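Local coordinates for protein type II restriction enzyme BsoBI (Geobacillus stearothermophilus, PDB 1DC1) that cuts double-stranded DNA as a homodimeric, magnesium-dependent type II restriction endonuclease, recognising the degenerate sequence 5'-CYCGRG-3' and cleaving after its first cytosine, at residues I43-S54 with I111-L119; E181-W189 with R196-V204. All blocks are in the same frame, centred on the assembly; numbering follows the deposited sequence.

Contact 1: residues I43-S54 with I111-L119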
loop_
_atom_site.group_PDB
_atom_site.type_symbol
_atom_site.label_atom_id
_atom_site.label_comp_id
_atom_site.label_asym_id
_atom_site.label_seq_id
_atom_site.Cartn_x
_atom_site.Cartn_y
_atom_site.Cartn_z
ATOM N N ILE D 43 -7.567 -11.252 19.769
ATOM C CA ILE D 43 -8.692 -12.079 20.192
ATOM C C ILE D 43 -8.929 -11.943 21.708
ATOM O O ILE D 43 -10.078 -11.870 22.173
ATOM C CB ILE D 43 -8.472 -13.573 19.826
ATOM C CG1 ILE D 43 -8.236 -13.725 18.309
ATOM C CG2 ILE D 43 -9.688 -14.429 20.344
ATOM C CD1 ILE D 43 -9.394 -13.235 17.420
ATOM N N GLU D 44 -7.854 -11.889 22.486
ATOM C CA GLU D 44 -8.010 -11.757 23.930
ATOM C C GLU D 44 -8.605 -10.387 24.274
ATOM O O GLU D 44 -9.435 -10.314 25.186
ATOM C CB GLU D 44 -6.685 -11.983 24.673
ATOM C CG GLU D 44 -6.964 -12.261 26.156
ATOM C CD GLU D 44 -5.719 -12.505 27.006
ATOM O OE1 GLU D 44 -4.594 -12.480 26.448
ATOM O OE2 GLU D 44 -5.870 -12.739 28.232
ATOM N N ARG D 45 -8.209 -9.317 23.566
ATOM C CA ARG D 45 -8.821 -8.009 23.834
ATOM C C ARG D 45 -10.341 -8.060 23.513
ATOM O O ARG D 45 -11.134 -7.426 24.212
ATOM C CB ARG D 45 -8.125 -6.889 23.036
ATOM C CG ARG D 45 -6.765 -6.467 23.653
ATOM C CD ARG D 45 -6.142 -5.233 22.931
ATOM N NE ARG D 45 -5.660 -5.536 21.574
ATOM C CZ ARG D 45 -4.423 -5.939 21.296
ATOM N NH1 ARG D 45 -3.537 -6.084 22.275
ATOM N NH2 ARG D 45 -4.090 -6.230 20.058
ATOM N N ALA D 46 -10.736 -8.814 22.481
ATOM C CA ALA D 46 -12.137 -8.977 22.125
ATOM C C ALA D 46 -12.843 -9.758 23.262
ATOM O O ALA D 46 -13.946 -9.392 23.650
ATOM C CB ALA D 46 -12.278 -9.680 20.779
ATOM N N ARG D 47 -12.201 -10.801 23.811
ATOM C CA ARG D 47 -12.775 -11.559 24.922
ATOM C C ARG D 47 -12.958 -10.618 26.122
ATOM O O ARG D 47 -13.978 -10.659 26.819
ATOM C CB ARG D 47 -11.829 -12.727 25.336
ATOM C CG ARG D 47 -11.650 -13.894 24.356
ATOM C CD ARG D 47 -12.808 -14.878 24.352
ATOM N NE ARG D 47 -12.622 -16.002 23.423
ATOM C CZ ARG D 47 -13.528 -16.947 23.149
ATOM N NH1 ARG D 47 -14.717 -16.944 23.717
ATOM N NH2 ARG D 47 -13.240 -17.939 22.317
ATOM N N ALA D 48 -11.956 -9.787 26.385
ATOM C CA ALA D 48 -12.015 -8.870 27.501
ATOM C C ALA D 48 -13.096 -7.834 27.288
ATOM O O ALA D 48 -13.805 -7.467 28.240
ATOM C CB ALA D 48 -10.683 -8.208 27.685
ATOM N N LEU D 49 -13.239 -7.354 26.048
ATOM C CA LEU D 49 -14.283 -6.364 25.728
ATOM C C LEU D 49 -15.651 -6.966 25.986
ATOM O O LEU D 49 -16.510 -6.304 26.526
ATOM C CB LEU D 49 -14.234 -5.880 24.253
ATOM C CG LEU D 49 -15.347 -4.918 23.709
ATOM C CD1 LEU D 49 -15.348 -3.524 24.408
ATOM C CD2 LEU D 49 -15.158 -4.759 22.190
ATOM N N LYS D 50 -15.860 -8.213 25.613
ATOM C CA LYS D 50 -17.156 -8.803 25.853
ATOM C C LYS D 50 -17.479 -8.871 27.369
ATOM O O LYS D 50 -18.624 -8.626 27.782
ATOM C CB LYS D 50 -17.234 -10.210 25.245
ATOM C CG LYS D 50 -18.622 -10.830 25.315
ATOM C CD LYS D 50 -18.630 -12.166 24.669
ATOM C CE LYS D 50 -20.009 -12.830 24.721
ATOM N NZ LYS D 50 -20.115 -13.862 23.646
ATOM N N VAL D 51 -16.486 -9.213 28.183
ATOM C CA VAL D 51 -16.691 -9.300 29.619
ATOM C C VAL D 51 -17.093 -7.910 30.121
ATOM O O VAL D 51 -18.056 -7.776 30.872
ATOM C CB VAL D 51 -15.398 -9.755 30.342
ATOM C CG1 VAL D 51 -15.519 -9.437 31.838
ATOM C CG2 VAL D 51 -15.137 -11.252 30.083
ATOM N N ALA D 52 -16.386 -6.877 29.688
ATOM C CA ALA D 52 -16.679 -5.508 30.122
ATOM C C ALA D 52 -18.009 -4.989 29.615
ATOM O O ALA D 52 -18.777 -4.393 30.348
ATOM C CB ALA D 52 -15.579 -4.583 29.649
ATOM N N ALA D 53 -18.279 -5.233 28.350
ATOM C CA ALA D 53 -19.488 -4.749 27.746
ATOM C C ALA D 53 -20.715 -5.465 28.221
ATOM O O ALA D 53 -21.818 -4.897 28.179
ATOM C CB ALA D 53 -19.397 -4.868 26.250
ATOM N N SER D 54 -20.545 -6.714 28.649
ATOM C CA SER D 54 -21.683 -7.509 29.062
ATOM C C SER D 54 -22.471 -6.992 30.267
ATOM O O SER D 54 -23.615 -7.442 30.496
ATOM C CB SER D 54 -21.267 -8.950 29.246
ATOM O OG SER D 54 -21.103 -9.568 27.981
ATOM N N ILE D 111 -24.500 -7.723 22.107
ATOM C CA ILE D 111 -23.115 -7.813 22.601
ATOM C C ILE D 111 -22.257 -8.458 21.519
ATOM O O ILE D 111 -21.234 -7.904 21.140
ATOM C CB ILE D 111 -22.971 -8.640 23.949
ATOM C CG1 ILE D 111 -23.668 -7.911 25.126
ATOM C CG2 ILE D 111 -21.470 -8.856 24.270
ATOM C CD1 ILE D 111 -23.141 -6.475 25.394
ATOM N N ASP D 112 -22.673 -9.594 20.977
ATOM C CA ASP D 112 -21.840 -10.184 19.937
ATOM C C ASP D 112 -21.820 -9.287 18.702
ATOM O O ASP D 112 -20.829 -9.283 18.001
ATOM C CB ASP D 112 -22.295 -11.592 19.569
ATOM C CG ASP D 112 -21.745 -12.670 20.505
ATOM O OD1 ASP D 112 -20.925 -12.409 21.418
ATOM O OD2 ASP D 112 -22.163 -13.807 20.310
ATOM N N GLU D 113 -22.902 -8.553 18.415
ATOM C CA GLU D 113 -22.889 -7.618 17.283
ATOM C C GLU D 113 -21.672 -6.670 17.501
ATOM O O GLU D 113 -20.882 -6.420 16.583
ATOM C CB GLU D 113 -24.190 -6.786 17.214
ATOM C CG GLU D 113 -24.255 -5.850 15.985
ATOM C CD GLU D 113 -24.338 -6.602 14.637
ATOM O OE1 GLU D 113 -24.742 -7.784 14.638
ATOM O OE2 GLU D 113 -24.013 -6.024 13.558
ATOM N N LEU D 114 -21.524 -6.153 18.713
ATOM C CA LEU D 114 -20.424 -5.248 19.045
ATOM C C LEU D 114 -19.057 -5.913 18.904
ATOM O O LEU D 114 -18.129 -5.358 18.279
ATOM C CB LEU D 114 -20.570 -4.772 20.489
ATOM C CG LEU D 114 -19.426 -3.924 21.061
ATOM C CD1 LEU D 114 -19.078 -2.733 20.132
ATOM C CD2 LEU D 114 -19.881 -3.429 22.453
ATOM N N ILE D 115 -18.923 -7.096 19.520
ATOM C CA ILE D 115 -17.651 -7.852 19.485
ATOM C C ILE D 115 -17.241 -8.234 18.049
ATOM O O ILE D 115 -16.079 -8.118 17.697
ATOM C CB ILE D 115 -17.678 -9.178 20.381
ATOM C CG1 ILE D 115 -18.141 -8.883 21.842
ATOM C CG2 ILE D 115 -16.303 -9.783 20.406
ATOM C CD1 ILE D 115 -17.508 -7.683 22.516
ATOM N N PHE D 116 -18.197 -8.692 17.243
ATOM C CA PHE D 116 -17.978 -9.070 15.852
ATOM C C PHE D 116 -17.511 -7.822 15.062
ATOM O O PHE D 116 -16.583 -7.921 14.257
ATOM C CB PHE D 116 -19.278 -9.604 15.212
ATOM C CG PHE D 116 -19.697 -10.976 15.693
ATOM C CD1 PHE D 116 -18.898 -11.729 16.575
ATOM C CD2 PHE D 116 -20.896 -11.521 15.263
ATOM C CE1 PHE D 116 -19.301 -13.016 17.028
ATOM C CE2 PHE D 116 -21.307 -12.805 15.703
ATOM C CZ PHE D 116 -20.514 -13.543 16.581
ATOM N N ARG D 117 -18.150 -6.660 15.285
ATOM C CA ARG D 117 -17.741 -5.450 14.572
ATOM C C ARG D 117 -16.400 -4.957 15.039
ATOM O O ARG D 117 -15.582 -4.519 14.233
ATOM C CB ARG D 117 -18.798 -4.371 14.681
ATOM C CG ARG D 117 -19.899 -4.695 13.680
ATOM C CD ARG D 117 -21.243 -3.881 13.756
ATOM N NE ARG D 117 -22.061 -4.333 12.614
ATOM C CZ ARG D 117 -21.917 -3.886 11.366
ATOM N NH1 ARG D 117 -21.003 -2.958 11.076
ATOM N NH2 ARG D 117 -22.631 -4.433 10.402
ATOM N N TYR D 118 -16.166 -5.048 16.341
ATOM C CA TYR D 118 -14.893 -4.624 16.897
ATOM C C TYR D 118 -13.729 -5.468 16.241
ATOM O O TYR D 118 -12.707 -4.909 15.845
ATOM C CB TYR D 118 -14.968 -4.791 18.419
ATOM C CG TYR D 118 -13.646 -4.664 19.069
ATOM C CD1 TYR D 118 -13.103 -3.411 19.330
ATOM C CD2 TYR D 118 -12.905 -5.816 19.410
ATOM C CE1 TYR D 118 -11.838 -3.304 19.931
ATOM C CE2 TYR D 118 -11.669 -5.712 20.002
ATOM C CZ TYR D 118 -11.142 -4.472 20.266
ATOM O OH TYR D 118 -9.942 -4.404 20.920
ATOM N N LEU D 119 -13.924 -6.785 16.084
ATOM C CA LEU D 119 -12.915 -7.681 15.483
ATOM C C LEU D 119 -12.766 -7.459 13.975
ATOM O O LEU D 119 -11.661 -7.426 13.434
ATOM C CB LEU D 119 -13.277 -9.165 15.748
ATOM C CG LEU D 119 -12.984 -9.710 17.168
ATOM C CD1 LEU D 119 -13.820 -10.985 17.453
ATOM C CD2 LEU D 119 -11.471 -9.979 17.301
HETATM O O HOH W 1 -7.897 -5.911 19.466
#
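L49 meets the ring of Y118 at the apolar centre of this helix pair, its CD2 methyl lying over one ring face, toward the rim on the CG side, in a CH-pi contact 3.8 Å from the ring centroid. With CG anti to the backbone N (chi1 175°), the L49 branch reaches across to the facing helix, and its CG also packs against I115 CD1 at 3.7 Å. That same I115 methyl presses on the backbone of K50, 3.5 Å from its CA. One turn earlier A46 offers only a CB, and the small side chain lets L119 come close, with CD2 at 3.6 Å from A46 CB. Segments 43-53 and 111-119, parts of helices 21-53 and 110-152, run nearly antiparallel, their axes 9.9 Å apart at closest and 153° between their directions, in a helical region where helix 69-75 covers L49, L114 and Y118. At the far end I111 spreads its branches, CD1 against the carbonyl oxygen of A53 and CG2 against K50 CG. S54 OG turns back onto K50 O at 2.7 Å, reaching it from the face opposite to that used by S54 N. At the polar edge K50 runs out fully extended past CG and sets NZ 2.8 Å from D112 OD1, on the syn lone pair of that oxygen, in a salt bridge. At the other end one water accepts from R45 NE and bonds to Y118 OH, while R47 bridges to E113 of the second subunit, and E113 to R47 of that subunit.

Contact 2: residues E181-W189 with R196-V204; sequences ETFAKGISW and RTLMYNITV
W189 lies across R196 at the tightly packed end of this strand pair, where R196 CB sits over one face of the indole, 3.7 Å from the centroid of the five-membered ring. The W189 chi1 of 62° places CG between the backbone N and the carbonyl carbon, which folds the indole back over the neighbouring strand until CZ3 reaches L198 CB. Replacing W189 by an alanine is likely to uncover R196 CB and L198 CB and to leave I321 O without the hydrogen bond from the indole NE1. The guanidinium of R196 leads away from the ring to a salt bridge with the terminal carboxylate of I323. W189 and R196 also form a hydrogen-bonded antiparallel pair, R196 N reaching W189 O at 2.7 Å, and I187 with L198 repeats the pattern. Segments 186-189 and 196-199 run antiparallel at 172° as part of the beta hairpin of strands 184-191 and 194-199, within the mixed sheet of the PDDEXK nuclease fold. On the other face S188 OG stands 3.1 Å from both T197 OG1 and R196 O; T197 OG1 also bonds to C218 O. Beyond the non-hydrogen-bonded pair G186 and M199 the ladder loosens as both chains turn a corner. Y200 N still reaches K185 O, but then K185, bent at chi2 and chi4, brings NZ to Y200 O at 2.9 Å and only weakly to N201 O. M199 CE and I202 CD1 each lie 3.6 Å from K185 CE. Here N201 is exposed, its side chain about 4 Å from that of D212, a predicted magnesium ligand.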
loop_
_atom_site.group_PDB
_atom_site.type_symbol
_atom_site.label_atom_id
_atom_site.label_comp_id
_atom_site.label_asym_id
_atom_site.label_seq_id
_atom_site.Cartn_x
_atom_site.Cartn_y
_atom_site.Cartn_z
ATOM N N GLU D 181 20.914 -8.631 15.548
ATOM C CA GLU D 181 20.209 -7.943 14.474
ATOM C C GLU D 181 18.751 -7.546 14.822
ATOM O O GLU D 181 18.157 -6.631 14.229
ATOM C CB GLU D 181 20.303 -8.814 13.249
ATOM C CG GLU D 181 19.486 -10.072 13.327
ATOM C CD GLU D 181 20.211 -11.235 13.986
ATOM O OE1 GLU D 181 21.348 -11.069 14.472
ATOM O OE2 GLU D 181 19.611 -12.334 14.023
ATOM N N THR D 182 18.198 -8.223 15.818
ATOM C CA THR D 182 16.853 -7.950 16.301
ATOM C C THR D 182 16.733 -6.548 16.842
ATOM O O THR D 182 15.660 -5.947 16.819
ATOM C CB THR D 182 16.468 -8.899 17.465
ATOM O OG1 THR D 182 16.434 -10.247 16.993
ATOM C CG2 THR D 182 15.122 -8.512 18.003
ATOM N N PHE D 183 17.836 -6.025 17.355
ATOM C CA PHE D 183 17.811 -4.694 17.954
ATOM C C PHE D 183 18.813 -3.697 17.469
ATOM O O PHE D 183 19.072 -2.712 18.143
ATOM C CB PHE D 183 17.984 -4.816 19.448
ATOM C CG PHE D 183 16.852 -5.494 20.103
ATOM C CD1 PHE D 183 15.572 -4.933 20.027
ATOM C CD2 PHE D 183 17.057 -6.678 20.791
ATOM C CE1 PHE D 183 14.502 -5.532 20.629
ATOM C CE2 PHE D 183 16.007 -7.299 21.401
ATOM C CZ PHE D 183 14.709 -6.719 21.323
ATOM N N ALA D 184 19.390 -3.954 16.311
ATOM C CA ALA D 184 20.367 -3.049 15.785
ATOM C C ALA D 184 19.797 -2.027 14.809
ATOM O O ALA D 184 19.236 -2.376 13.756
ATOM C CB ALA D 184 21.524 -3.821 15.135
ATOM N N LYS D 185 19.989 -0.759 15.195
ATOM C CA LYS D 185 19.603 0.434 14.446
ATOM C C LYS D 185 20.767 0.797 13.507
ATOM O O LYS D 185 20.578 1.404 12.466
ATOM C CB LYS D 185 19.309 1.567 15.472
ATOM C CG LYS D 185 19.326 3.025 14.984
ATOM C CD LYS D 185 18.354 3.253 13.831
ATOM C CE LYS D 185 18.319 4.710 13.387
ATOM N NZ LYS D 185 16.945 5.039 12.892
ATOM N N GLY D 186 21.980 0.398 13.880
ATOM C CA GLY D 186 23.152 0.705 13.073
ATOM C C GLY D 186 24.320 -0.200 13.446
ATOM O O GLY D 186 24.313 -0.818 14.516
ATOM N N ILE D 187 25.315 -0.281 12.571
ATOM C CA ILE D 187 26.490 -1.129 12.791
ATOM C C ILE D 187 27.645 -0.294 12.293
ATOM O O ILE D 187 27.510 0.435 11.287
ATOM C CB ILE D 187 26.412 -2.434 11.958
ATOM C CG1 ILE D 187 25.186 -3.251 12.406
ATOM C CG2 ILE D 187 27.763 -3.219 12.002
ATOM C CD1 ILE D 187 25.319 -3.870 13.776
ATOM N N SER D 188 28.767 -0.379 12.989
ATOM C CA SER D 188 29.922 0.399 12.595
ATOM C C SER D 188 31.197 -0.430 12.606
ATOM O O SER D 188 31.416 -1.196 13.523
ATOM C CB SER D 188 30.036 1.576 13.548
ATOM O OG SER D 188 31.046 2.446 13.089
ATOM N N TRP D 189 32.054 -0.269 11.610
ATOM C CA TRP D 189 33.318 -1.018 11.550
ATOM C C TRP D 189 34.441 -0.188 10.887
ATOM O O TRP D 189 34.254 0.971 10.456
ATOM C CB TRP D 189 33.167 -2.314 10.739
ATOM C CG TRP D 189 32.796 -2.057 9.281
ATOM C CD1 TRP D 189 33.646 -1.988 8.183
ATOM C CD2 TRP D 189 31.448 -1.841 8.766
ATOM N NE1 TRP D 189 32.894 -1.754 7.033
ATOM C CE2 TRP D 189 31.559 -1.658 7.357
ATOM C CE3 TRP D 189 30.169 -1.789 9.366
ATOM C CZ2 TRP D 189 30.413 -1.423 6.536
ATOM C CZ3 TRP D 189 29.036 -1.565 8.554
ATOM C CH2 TRP D 189 29.162 -1.386 7.170
ATOM N N ARG D 196 33.484 3.029 8.865
ATOM C CA ARG D 196 32.227 2.953 8.161
ATOM C C ARG D 196 31.092 2.794 9.147
ATOM O O ARG D 196 31.192 1.980 10.052
ATOM C CB ARG D 196 32.257 1.747 7.186
ATOM C CG ARG D 196 33.466 1.713 6.239
ATOM C CD ARG D 196 33.264 2.750 5.162
ATOM N NE ARG D 196 34.262 2.845 4.087
ATOM C CZ ARG D 196 35.038 3.916 3.911
ATOM N NH1 ARG D 196 34.927 4.934 4.746
ATOM N NH2 ARG D 196 35.828 4.026 2.851
ATOM N N THR D 197 30.013 3.568 8.970
ATOM C CA THR D 197 28.840 3.481 9.846
ATOM C C THR D 197 27.534 3.321 9.020
ATOM O O THR D 197 27.136 4.199 8.208
ATOM C CB THR D 197 28.756 4.738 10.773
ATOM O OG1 THR D 197 29.974 4.858 11.515
ATOM C CG2 THR D 197 27.578 4.646 11.764
ATOM N N LEU D 198 26.890 2.176 9.221
ATOM C CA LEU D 198 25.629 1.885 8.558
ATOM C C LEU D 198 24.469 2.213 9.524
ATOM O O LEU D 198 24.476 1.844 10.712
ATOM C CB LEU D 198 25.571 0.408 8.145
ATOM C CG LEU D 198 24.221 -0.077 7.578
ATOM C CD1 LEU D 198 24.309 -0.063 6.090
ATOM C CD2 LEU D 198 23.913 -1.496 8.076
ATOM N N MET D 199 23.477 2.935 9.022
ATOM C CA MET D 199 22.316 3.264 9.835
ATOM C C MET D 199 21.071 2.974 9.009
ATOM O O MET D 199 21.090 3.119 7.805
ATOM C CB MET D 199 22.289 4.751 10.175
ATOM C CG MET D 199 23.438 5.236 11.030
ATOM S SD MET D 199 23.187 5.036 12.768
ATOM C CE MET D 199 21.653 5.920 13.142
ATOM N N TYR D 200 19.997 2.584 9.673
ATOM C CA TYR D 200 18.744 2.333 8.986
ATOM C C TYR D 200 17.718 3.451 9.232
ATOM O O TYR D 200 17.695 4.061 10.298
ATOM C CB TYR D 200 18.166 1.014 9.475
ATOM C CG TYR D 200 18.976 -0.185 9.053
ATOM C CD1 TYR D 200 18.875 -0.680 7.751
ATOM C CD2 TYR D 200 19.778 -0.883 9.973
ATOM C CE1 TYR D 200 19.525 -1.843 7.367
ATOM C CE2 TYR D 200 20.438 -2.058 9.595
ATOM C CZ TYR D 200 20.286 -2.525 8.280
ATOM O OH TYR D 200 20.821 -3.728 7.868
ATOM N N ASN D 201 16.894 3.730 8.241
ATOM C CA ASN D 201 15.822 4.688 8.387
ATOM C C ASN D 201 16.200 6.042 8.962
ATOM O O ASN D 201 15.724 6.468 10.011
ATOM C CB ASN D 201 14.718 4.012 9.207
ATOM C CG ASN D 201 14.335 2.652 8.638
ATOM O OD1 ASN D 201 14.003 2.513 7.444
ATOM N ND2 ASN D 201 14.375 1.646 9.484
ATOM N N ILE D 202 17.020 6.728 8.218
ATOM C CA ILE D 202 17.562 8.003 8.579
ATOM C C ILE D 202 16.984 9.074 7.679
ATOM O O ILE D 202 16.829 8.869 6.464
ATOM C CB ILE D 202 19.108 7.941 8.306
ATOM C CG1 ILE D 202 19.800 7.054 9.312
ATOM C CG2 ILE D 202 19.744 9.277 8.399
ATOM C CD1 ILE D 202 19.046 6.895 10.564
ATOM N N THR D 203 16.701 10.238 8.256
ATOM C CA THR D 203 16.239 11.362 7.449
ATOM C C THR D 203 17.490 11.930 6.790
ATOM O O THR D 203 18.451 12.254 7.479
ATOM C CB THR D 203 15.627 12.469 8.274
ATOM O OG1 THR D 203 14.469 11.966 8.945
ATOM C CG2 THR D 203 15.226 13.651 7.333
ATOM N N VAL D 204 17.494 12.032 5.471
ATOM C CA VAL D 204 18.655 12.555 4.779
ATOM C C VAL D 204 18.356 13.999 4.436
ATOM O O VAL D 204 17.497 14.319 3.602
ATOM C CB VAL D 204 18.939 11.740 3.535
ATOM C CG1 VAL D 204 20.136 12.322 2.766
ATOM C CG2 VAL D 204 19.218 10.330 3.951
#

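Contact 1 and contact 2 follow one another along the chain, the first closing before the second opens, and sit toward opposite ends of the subunit. Their centres are 41 Å apart and their nearest atoms about 18 Å. Helix 110-152 bridges the gap: its early turns belong to contact 1, and its later part packs on Y200 and E181 of contact 2. The all-helical arm, where the second subunit packs, is thereby joined to the mixed sheet that, with its adjoining loop, bears the predicted metal ligands. The arrangement illustrates how one continuous helix can link dimer-contacting helices to the sheet of a nuclease core.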